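Local coordinates for protein hemolysin (PDB 3HVN) that probably lyses host cells by binding cholesterol-containing membranes, changing shape, inserting and assembling with other copies into an oligomeric pore, at residues A[50-55]-A[111-116]; A[83-88]-A[375-380]; A[407-412]-A[430-435]. The protein carries 1 engineered substitution. All blocks are in the same frame, centred on the assembly; numbering follows the deposited sequence.

Contact 1. Residues A[50-55]-A[111-116]; sequences EILTNE and QNLLDN
Leu114 projects from the single-turn helix 111-114 onto the backbone of Leu52 and Thr53 and the side chain of Asn54, packing a short capped helix against the loop and short, weakly bonded strand of 50-55. A Schellman motif closes that helix: Asn116 has positive phi, Asn117 N donates to Asn112 O, and Asn116 N donates to Leu113 O. The helix therefore stops directly after the two leucines that face 50-55.

Methyl packing carries the interface, largely against backbone carbonyls and an amide. Rotation of Leu114 CG to the position opposite its own backbone N (chi1 -172°) sends both methyl branches toward 50-55. One branch, CD1, meets the backbone, with Leu114 CD1 3.8 Å from Leu52 C. Leu114 CD2, the other branch, lies 3.4 Å from Thr53 O. The side chain of Asn54 runs past Leu114 in the opposite direction; Asn54 CG is 4.0 Å from Leu114 CD1. Beyond the segments, Leu114 continues onto Ile376 and Asn54 onto Ser378, both of strand 376-401.

The hydrogen bonds lie within or outside the segments, not between them. Thr53 OG1 bonds to Gln49 O, and a weak bond joins Gln111 NE2 to Asp115 OD2, one helical turn apart. Asn116 OD1 accepts a hydrogen bond from Tyr363 OH, tying the helix end to strand 359-367.

A second, smaller leucine pair completes the packing, where Leu52 CD2 meets Leu113 CD2 at 4.2 Å.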
loop_
_atom_site.group_PDB
_atom_site.type_symbol
_atom_site.label_atom_id
_atom_site.label_comp_id
_atom_site.label_asym_id
_atom_site.label_seq_id
_atom_site.Cartn_x
_atom_site.Cartn_y
_atom_site.Cartn_z
ATOM N N GLU A 50 25.141 0.549 -11.542
ATOM C CA GLU A 50 24.731 -0.096 -12.784
ATOM C C GLU A 50 24.743 -1.618 -12.679
ATOM O O GLU A 50 24.142 -2.308 -13.501
ATOM C CB GLU A 50 25.617 0.362 -13.946
ATOM C CG GLU A 50 25.583 1.861 -14.195
ATOM C CD GLU A 50 24.193 2.369 -14.532
ATOM O OE1 GLU A 50 23.352 1.558 -14.976
ATOM O OE2 GLU A 50 23.943 3.579 -14.356
ATOM N N ILE A 51 25.429 -2.136 -11.665
ATOM C CA ILE A 51 25.504 -3.579 -11.459
ATOM C C ILE A 51 24.472 -4.036 -10.430
ATOM O O ILE A 51 24.331 -5.230 -10.163
ATOM C CB ILE A 51 26.918 -4.020 -11.022
ATOM C CG1 ILE A 51 27.141 -5.500 -11.338
ATOM C CG2 ILE A 51 27.138 -3.733 -9.544
ATOM C CD1 ILE A 51 28.540 -5.987 -11.024
ATOM N N LEU A 52 23.753 -3.075 -9.859
ATOM C CA LEU A 52 22.683 -3.369 -8.913
ATOM C C LEU A 52 21.371 -2.768 -9.405
ATOM O O LEU A 52 20.648 -2.121 -8.645
ATOM C CB LEU A 52 23.023 -2.815 -7.528
ATOM C CG LEU A 52 24.258 -3.387 -6.831
ATOM C CD1 LEU A 52 24.561 -2.614 -5.556
ATOM C CD2 LEU A 52 24.070 -4.867 -6.534
ATOM N N THR A 53 21.070 -2.987 -10.681
ATOM C CA THR A 53 19.901 -2.381 -11.309
ATOM C C THR A 53 18.853 -3.415 -11.714
ATOM O O THR A 53 19.188 -4.515 -12.155
ATOM C CB THR A 53 20.299 -1.555 -12.547
ATOM O OG1 THR A 53 21.209 -0.517 -12.160
ATOM C CG2 THR A 53 19.073 -0.932 -13.197
ATOM N N ASN A 54 17.584 -3.048 -11.561
ATOM C CA ASN A 54 16.474 -3.903 -11.964
ATOM C C ASN A 54 15.484 -3.171 -12.864
ATOM O O ASN A 54 14.637 -2.407 -12.389
ATOM C CB ASN A 54 15.755 -4.474 -10.739
ATOM C CG ASN A 54 16.502 -5.635 -10.114
ATOM O OD1 ASN A 54 17.388 -6.224 -10.734
ATOM N ND2 ASN A 54 16.142 -5.978 -8.883
ATOM N N GLU A 55 15.603 -3.407 -14.167
ATOM C CA GLU A 55 14.704 -2.809 -15.145
ATOM C C GLU A 55 13.401 -3.596 -15.222
ATOM O O GLU A 55 13.087 -4.381 -14.328
ATOM C CB GLU A 55 15.367 -2.769 -16.522
ATOM C CG GLU A 55 15.787 -4.136 -17.043
ATOM C CD GLU A 55 16.314 -4.084 -18.465
ATOM O OE1 GLU A 55 16.115 -3.051 -19.138
ATOM O OE2 GLU A 55 16.925 -5.078 -18.910
ATOM N N GLN A 111 24.361 -10.939 -9.637
ATOM C CA GLN A 111 22.930 -11.152 -9.819
ATOM C C GLN A 111 22.337 -11.888 -8.624
ATOM O O GLN A 111 21.168 -11.701 -8.288
ATOM C CB GLN A 111 22.663 -11.934 -11.108
ATOM C CG GLN A 111 21.191 -12.204 -11.381
ATOM C CD GLN A 111 20.401 -10.936 -11.640
ATOM O OE1 GLN A 111 20.973 -9.862 -11.829
ATOM N NE2 GLN A 111 19.079 -11.055 -11.655
ATOM N N ASN A 112 23.148 -12.728 -7.990
ATOM C CA ASN A 112 22.730 -13.415 -6.776
ATOM C C ASN A 112 22.414 -12.418 -5.668
ATOM O O ASN A 112 21.327 -12.444 -5.090
ATOM C CB ASN A 112 23.806 -14.401 -6.318
ATOM C CG ASN A 112 23.777 -15.697 -7.103
ATOM O OD1 ASN A 112 22.758 -16.057 -7.692
ATOM N ND2 ASN A 112 24.898 -16.409 -7.112
ATOM N N LEU A 113 23.366 -11.537 -5.381
ATOM C CA LEU A 113 23.151 -10.470 -4.412
ATOM C C LEU A 113 21.975 -9.603 -4.839
ATOM O O LEU A 113 21.216 -9.112 -4.004
ATOM C CB LEU A 113 24.407 -9.609 -4.272
ATOM C CG LEU A 113 24.232 -8.294 -3.507
ATOM C CD1 LEU A 113 23.779 -8.555 -2.079
ATOM C CD2 LEU A 113 25.518 -7.480 -3.527
ATOM N N LEU A 114 21.830 -9.419 -6.147
ATOM C CA LEU A 114 20.747 -8.605 -6.684
ATOM C C LEU A 114 19.380 -9.240 -6.431
ATOM O O LEU A 114 18.403 -8.543 -6.159
ATOM C CB LEU A 114 20.950 -8.365 -8.182
ATOM C CG LEU A 114 19.985 -7.378 -8.841
ATOM C CD1 LEU A 114 19.943 -6.071 -8.065
ATOM C CD2 LEU A 114 20.377 -7.135 -10.290
ATOM N N ASP A 115 19.320 -10.565 -6.520
ATOM C CA ASP A 115 18.070 -11.291 -6.323
ATOM C C ASP A 115 17.885 -11.723 -4.872
ATOM O O ASP A 115 17.204 -12.710 -4.591
ATOM C CB ASP A 115 18.003 -12.511 -7.247
ATOM C CG ASP A 115 17.809 -12.130 -8.701
ATOM O OD1 ASP A 115 17.598 -10.931 -8.982
ATOM O OD2 ASP A 115 17.864 -13.031 -9.565
ATOM N N ASN A 116 18.495 -10.979 -3.955
ATOM C CA ASN A 116 18.401 -11.274 -2.529
ATOM C C ASN A 116 18.820 -12.705 -2.204
ATOM O O ASN A 116 18.365 -13.292 -1.221
ATOM C CB ASN A 116 16.985 -11.000 -2.015
ATOM C CG ASN A 116 16.930 -10.860 -0.506
ATOM O OD1 ASN A 116 17.951 -10.955 0.176
ATOM N ND2 ASN A 116 15.735 -10.629 0.024
#

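Contact 2. Residues A[83-88]-A[375-380]; sequences NITNNS and QILSNS
Ile84 pairs with Ser380 in an antiparallel join between strands 73-88 and 376-401, and within the two segments the pairs run from there to Ser88 with Ile376. The local strand axes run 177° apart in direction and approach to 4.6 Å.

Backbone bonds hold the join. Ile84, Asn86 and Ser88 exchange N-H and C=O groups with Ser380, Ser378 and Ile376. Ile84 N to Ser380 O is the straightest of the six bonds (170°), whereas those from Ser378 N and Ile376 N are weak. CA-H...O contacts fill the intervening pairs, as where Leu377 CA lies 3.3 Å from Asn86 O.

Side-chain packing differs between the faces. On the Thr85-Asn87 face, Asn87 CG stands opposite its backbone N (chi1 -161°), which lays the side chain obliquely across Leu377. Leu377 CD1 comes within 3.5 Å of Asn87 CB and 4.0 Å of Thr85 CG2, so one methyl touches two residues spaced two apart. On the other face, Ile84 CG2 lies 3.7 Å from Ser380 CB. Helix 190-196 covers that face through Thr195, and Ser380 OG bonds to Ser191 OG.

Such long antiparallel pairing is typical of the extended, curved sheet that links the body of cholesterol-dependent cytolysins to their C-terminal sandwich.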
loop_
_atom_site.group_PDB
_atom_site.type_symbol
_atom_site.label_atom_id
_atom_site.label_comp_id
_atom_site.label_asym_id
_atom_site.label_seq_id
_atom_site.Cartn_x
_atom_site.Cartn_y
_atom_site.Cartn_z
ATOM N N ASN A 83 4.305 4.550 -12.904
ATOM C CA ASN A 83 5.624 3.950 -12.746
ATOM C C ASN A 83 6.108 4.007 -11.302
ATOM O O ASN A 83 6.016 5.045 -10.647
ATOM C CB ASN A 83 6.639 4.643 -13.655
ATOM C CG ASN A 83 8.055 4.142 -13.435
ATOM O OD1 ASN A 83 8.324 2.945 -13.530
ATOM N ND2 ASN A 83 8.968 5.061 -13.141
ATOM N N ILE A 84 6.625 2.885 -10.809
ATOM C CA ILE A 84 7.177 2.833 -9.461
ATOM C C ILE A 84 8.687 2.604 -9.496
ATOM O O ILE A 84 9.189 1.778 -10.265
ATOM C CB ILE A 84 6.498 1.749 -8.595
ATOM C CG1 ILE A 84 6.915 1.900 -7.131
ATOM C CG2 ILE A 84 6.832 0.357 -9.109
ATOM C CD1 ILE A 84 6.279 0.887 -6.206
ATOM N N THR A 85 9.399 3.352 -8.660
ATOM C CA THR A 85 10.852 3.288 -8.600
ATOM C C THR A 85 11.312 3.066 -7.165
ATOM O O THR A 85 10.754 3.645 -6.234
ATOM C CB THR A 85 11.485 4.591 -9.127
ATOM O OG1 THR A 85 11.186 4.742 -10.521
ATOM C CG2 THR A 85 12.994 4.574 -8.934
ATOM N N ASN A 86 12.326 2.226 -6.989
ATOM C CA ASN A 86 12.872 1.977 -5.660
ATOM C C ASN A 86 14.388 1.818 -5.663
ATOM O O ASN A 86 14.925 0.869 -6.234
ATOM C CB ASN A 86 12.212 0.753 -5.022
ATOM C CG ASN A 86 12.426 0.694 -3.522
ATOM O OD1 ASN A 86 12.581 1.724 -2.865
ATOM N ND2 ASN A 86 12.430 -0.513 -2.970
ATOM N N ASN A 87 15.070 2.757 -5.019
ATOM C CA ASN A 87 16.522 2.725 -4.912
ATOM C C ASN A 87 16.930 2.676 -3.446
ATOM O O ASN A 87 16.824 3.674 -2.735
ATOM C CB ASN A 87 17.122 3.960 -5.586
ATOM C CG ASN A 87 18.588 3.787 -5.925
ATOM O OD1 ASN A 87 19.271 2.927 -5.369
ATOM N ND2 ASN A 87 19.080 4.608 -6.844
ATOM N N SER A 88 17.391 1.514 -2.989
ATOM C CA SER A 88 17.693 1.347 -1.570
ATOM C C SER A 88 18.743 0.277 -1.286
ATOM O O SER A 88 18.848 -0.716 -2.006
ATOM C CB SER A 88 16.413 1.035 -0.791
ATOM O OG SER A 88 16.699 0.774 0.572
ATOM N N GLN A 375 23.337 0.181 -2.994
ATOM C CA GLN A 375 21.945 0.554 -3.212
ATOM C C GLN A 375 21.351 -0.127 -4.439
ATOM O O GLN A 375 21.635 0.259 -5.574
ATOM C CB GLN A 375 21.808 2.072 -3.348
ATOM C CG GLN A 375 22.111 2.840 -2.074
ATOM C CD GLN A 375 21.841 4.325 -2.216
ATOM O OE1 GLN A 375 21.486 4.803 -3.293
ATOM N NE2 GLN A 375 22.007 5.062 -1.125
ATOM N N ILE A 376 20.528 -1.141 -4.204
ATOM C CA ILE A 376 19.802 -1.795 -5.283
ATOM C C ILE A 376 18.745 -0.851 -5.845
ATOM O O ILE A 376 17.973 -0.245 -5.094
ATOM C CB ILE A 376 19.122 -3.098 -4.814
ATOM C CG1 ILE A 376 20.153 -4.219 -4.652
ATOM C CG2 ILE A 376 18.046 -3.523 -5.799
ATOM C CD1 ILE A 376 21.053 -4.063 -3.444
ATOM N N LEU A 377 18.728 -0.717 -7.167
ATOM C CA LEU A 377 17.724 0.091 -7.845
ATOM C C LEU A 377 16.751 -0.820 -8.579
ATOM O O LEU A 377 17.133 -1.889 -9.055
ATOM C CB LEU A 377 18.386 1.059 -8.828
ATOM C CG LEU A 377 17.449 1.917 -9.682
ATOM C CD1 LEU A 377 16.499 2.721 -8.808
ATOM C CD2 LEU A 377 18.244 2.834 -10.599
ATOM N N SER A 378 15.493 -0.403 -8.663
ATOM C CA SER A 378 14.475 -1.204 -9.330
ATOM C C SER A 378 13.330 -0.341 -9.848
ATOM O O SER A 378 12.721 0.421 -9.096
ATOM C CB SER A 378 13.937 -2.280 -8.385
ATOM O OG SER A 378 13.027 -3.137 -9.052
ATOM N N ASN A 379 13.047 -0.465 -11.142
ATOM C CA ASN A 379 11.945 0.265 -11.759
ATOM C C ASN A 379 10.844 -0.676 -12.224
ATOM O O ASN A 379 11.112 -1.821 -12.590
ATOM C CB ASN A 379 12.446 1.103 -12.936
ATOM C CG ASN A 379 13.145 2.371 -12.493
ATOM O OD1 ASN A 379 12.951 2.838 -11.373
ATOM N ND2 ASN A 379 13.959 2.938 -13.375
ATOM N N SER A 380 9.605 -0.196 -12.212
ATOM C CA SER A 380 8.487 -1.016 -12.668
ATOM C C SER A 380 7.243 -0.199 -12.997
ATOM O O SER A 380 6.637 0.410 -12.117
ATOM C CB SER A 380 8.145 -2.084 -11.626
ATOM O OG SER A 380 7.076 -2.901 -12.067
#

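Contact 3. Residues A[407-412]-A[430-435]; sequences YNITWE and DKNGVN
Asn432 swings its amide to strand 407-412 by a first torsion of -89°, and a second torsion of 1° brings OD1 into eclipse with its own CA. This places OD1 at the backbone N of Ile409 while ND2 reaches the carbonyl of the same residue. Asn408 has CG opposite its backbone N, and its amide stands nearly perpendicular to that of Asn432. The contact lies in the beta hairpin of strands 404-416 and 422-437, in the C-terminal beta-sandwich domain.

Ile409 N donates to Asn432 OD1 at 2.7 Å, and Asn432 ND2 donates to Ile409 O at 2.8 Å. The second donor sits well above the carbonyl plane, 56° out of it, although Ile409 O lies close to the plane of the Asn432 amide. Gripped at both polar ends by one residue, this amide has its rotation fixed and supplements the backbone pairing of Ile409, which also bonds to Trp429.

Two backbone bonds continue the pairing: Gly433 N to Tyr407 O, and Tyr407 N to Val434 O, each 2.8 Å. Gly433, with positive phi, occupies the third position of a type II turn from Lys431 to Val434.

Lys431 NZ forms salt bridges with Asp430 OD1, 3.5 Å away, and with Glu442; Lys431 shares the heptane-1,2,3-triol pocket with Thr437, His439 and Trp440.

The loop interrupts strand 422-437. Strand 450-460 flanks 404-416 on its other edge, while Tyr407 and Ile409 pack on Leu397 of strand 376-401, and Ile409 also on Ile444 of strand 440-446.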
loop_
_atom_site.group_PDB
_atom_site.type_symbol
_atom_site.label_atom_id
_atom_site.label_comp_id
_atom_site.label_asym_id
_atom_site.label_seq_id
_atom_site.Cartn_x
_atom_site.Cartn_y
_atom_site.Cartn_z
ATOM N N TYR A 407 -44.890 20.895 -16.163
ATOM C CA TYR A 407 -43.646 20.371 -15.607
ATOM C C TYR A 407 -42.522 20.426 -16.636
ATOM O O TYR A 407 -42.768 20.344 -17.838
ATOM C CB TYR A 407 -43.833 18.942 -15.092
ATOM C CG TYR A 407 -44.190 18.865 -13.625
ATOM C CD1 TYR A 407 -45.474 19.160 -13.183
ATOM C CD2 TYR A 407 -43.243 18.492 -12.680
ATOM C CE1 TYR A 407 -45.803 19.089 -11.841
ATOM C CE2 TYR A 407 -43.563 18.420 -11.335
ATOM C CZ TYR A 407 -44.844 18.719 -10.922
ATOM O OH TYR A 407 -45.165 18.646 -9.587
ATOM N N ASN A 408 -41.289 20.571 -16.160
ATOM C CA ASN A 408 -40.135 20.658 -17.048
ATOM C C ASN A 408 -38.815 20.439 -16.311
ATOM O O ASN A 408 -38.206 21.388 -15.816
ATOM C CB ASN A 408 -40.119 22.008 -17.767
ATOM C CG ASN A 408 -39.136 22.044 -18.920
ATOM O OD1 ASN A 408 -38.597 21.013 -19.323
ATOM N ND2 ASN A 408 -38.901 23.233 -19.461
ATOM N N ILE A 409 -38.380 19.185 -16.244
ATOM C CA ILE A 409 -37.139 18.842 -15.555
ATOM C C ILE A 409 -36.119 18.204 -16.500
ATOM O O ILE A 409 -36.460 17.343 -17.325
ATOM C CB ILE A 409 -37.393 17.917 -14.346
ATOM C CG1 ILE A 409 -37.938 16.566 -14.807
ATOM C CG2 ILE A 409 -38.361 18.570 -13.371
ATOM C CD1 ILE A 409 -38.309 15.639 -13.672
ATOM N N THR A 410 -34.866 18.630 -16.369
ATOM C CA THR A 410 -33.820 18.202 -17.293
ATOM C C THR A 410 -32.491 17.909 -16.597
ATOM O O THR A 410 -32.283 18.285 -15.444
ATOM C CB THR A 410 -33.585 19.260 -18.389
ATOM O OG1 THR A 410 -32.684 18.744 -19.377
ATOM C CG2 THR A 410 -33.000 20.529 -17.786
ATOM N N TRP A 411 -31.599 17.232 -17.314
ATOM C CA TRP A 411 -30.261 16.921 -16.822
ATOM C C TRP A 411 -29.415 16.337 -17.952
ATOM O O TRP A 411 -29.824 16.352 -19.113
ATOM C CB TRP A 411 -30.328 15.941 -15.649
ATOM C CG TRP A 411 -30.772 14.563 -16.038
ATOM C CD1 TRP A 411 -29.973 13.512 -16.382
ATOM C CD2 TRP A 411 -32.121 14.087 -16.124
ATOM N NE1 TRP A 411 -30.740 12.411 -16.676
ATOM C CE2 TRP A 411 -32.062 12.737 -16.525
ATOM C CE3 TRP A 411 -33.372 14.670 -15.899
ATOM C CZ2 TRP A 411 -33.205 11.962 -16.707
ATOM C CZ3 TRP A 411 -34.505 13.898 -16.081
ATOM C CH2 TRP A 411 -34.414 12.559 -16.481
ATOM N N GLU A 412 -28.236 15.825 -17.613
ATOM C CA GLU A 412 -27.360 15.211 -18.608
ATOM C C GLU A 412 -26.684 13.956 -18.062
ATOM O O GLU A 412 -26.391 13.868 -16.869
ATOM C CB GLU A 412 -26.316 16.215 -19.104
ATOM C CG GLU A 412 -25.475 16.846 -18.006
ATOM C CD GLU A 412 -24.611 17.984 -18.519
ATOM O OE1 GLU A 412 -24.920 18.525 -19.603
ATOM O OE2 GLU A 412 -23.625 18.338 -17.840
ATOM N N ASP A 430 -39.606 12.786 -19.903
ATOM C CA ASP A 430 -40.437 12.398 -21.040
ATOM C C ASP A 430 -41.771 13.140 -21.069
ATOM O O ASP A 430 -42.405 13.248 -22.118
ATOM C CB ASP A 430 -40.674 10.884 -21.046
ATOM C CG ASP A 430 -41.443 10.405 -19.829
ATOM O OD1 ASP A 430 -41.545 11.168 -18.846
ATOM O OD2 ASP A 430 -41.944 9.261 -19.855
ATOM N N LYS A 431 -42.194 13.647 -19.916
ATOM C CA LYS A 431 -43.448 14.384 -19.825
ATOM C C LYS A 431 -43.198 15.887 -19.725
ATOM O O LYS A 431 -44.104 16.662 -19.408
ATOM C CB LYS A 431 -44.277 13.894 -18.635
ATOM C CG LYS A 431 -44.563 12.400 -18.657
ATOM C CD LYS A 431 -45.496 11.992 -17.528
ATOM C CE LYS A 431 -45.625 10.480 -17.436
ATOM N NZ LYS A 431 -44.322 9.830 -17.118
ATOM N N ASN A 432 -41.963 16.295 -19.997
ATOM C CA ASN A 432 -41.623 17.711 -20.019
ATOM C C ASN A 432 -42.557 18.493 -20.929
ATOM O O ASN A 432 -43.046 17.971 -21.932
ATOM C CB ASN A 432 -40.169 17.920 -20.447
ATOM C CG ASN A 432 -39.211 17.893 -19.276
ATOM O OD1 ASN A 432 -39.619 17.693 -18.133
ATOM N ND2 ASN A 432 -37.930 18.101 -19.555
ATOM N N GLY A 433 -42.806 19.747 -20.572
ATOM C CA GLY A 433 -43.748 20.570 -21.302
ATOM C C GLY A 433 -45.174 20.150 -21.011
ATOM O O GLY A 433 -46.119 20.882 -21.308
ATOM N N VAL A 434 -45.334 18.967 -20.423
ATOM C CA VAL A 434 -46.662 18.464 -20.095
ATOM C C VAL A 434 -47.278 19.221 -18.920
ATOM O O VAL A 434 -46.597 19.557 -17.944
ATOM C CB VAL A 434 -46.651 16.946 -19.810
ATOM C CG1 VAL A 434 -47.930 16.523 -19.107
ATOM C CG2 VAL A 434 -46.471 16.165 -21.105
ATOM N N ASN A 435 -48.574 19.495 -19.040
ATOM C CA ASN A 435 -49.325 20.187 -18.003
ATOM C C ASN A 435 -50.322 19.257 -17.321
ATOM O O ASN A 435 -51.135 18.608 -17.981
ATOM C CB ASN A 435 -50.039 21.409 -18.587
ATOM C CG ASN A 435 -50.827 21.082 -19.843
ATOM O OD1 ASN A 435 -50.906 19.926 -20.262
ATOM N ND2 ASN A 435 -51.415 22.104 -20.453
#

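In the fold
Contacts 1 and 2 share one sheet: strand 53-54 runs parallel to 376-401, and Leu52 O and Asn54 O lie 2.8 Å from Leu377 N and Asn379 N, probable hydrogen bonds. Their centres are 11 Å apart, yet their chemistry differs. Contact 1 is partly buried and relies on leucine packing, whereas contact 2 is a surface contact held by regular backbone bonding. Contact 3 lies in the C-terminal sandwich, its centre about 66 Å from that of contact 1 and 57 Å from that of contact 2. Also partly buried, it mixes backbone bonds with a side-chain amide where a strand is interrupted. Strand 376-401, leading on to 404-416, connects the two regions.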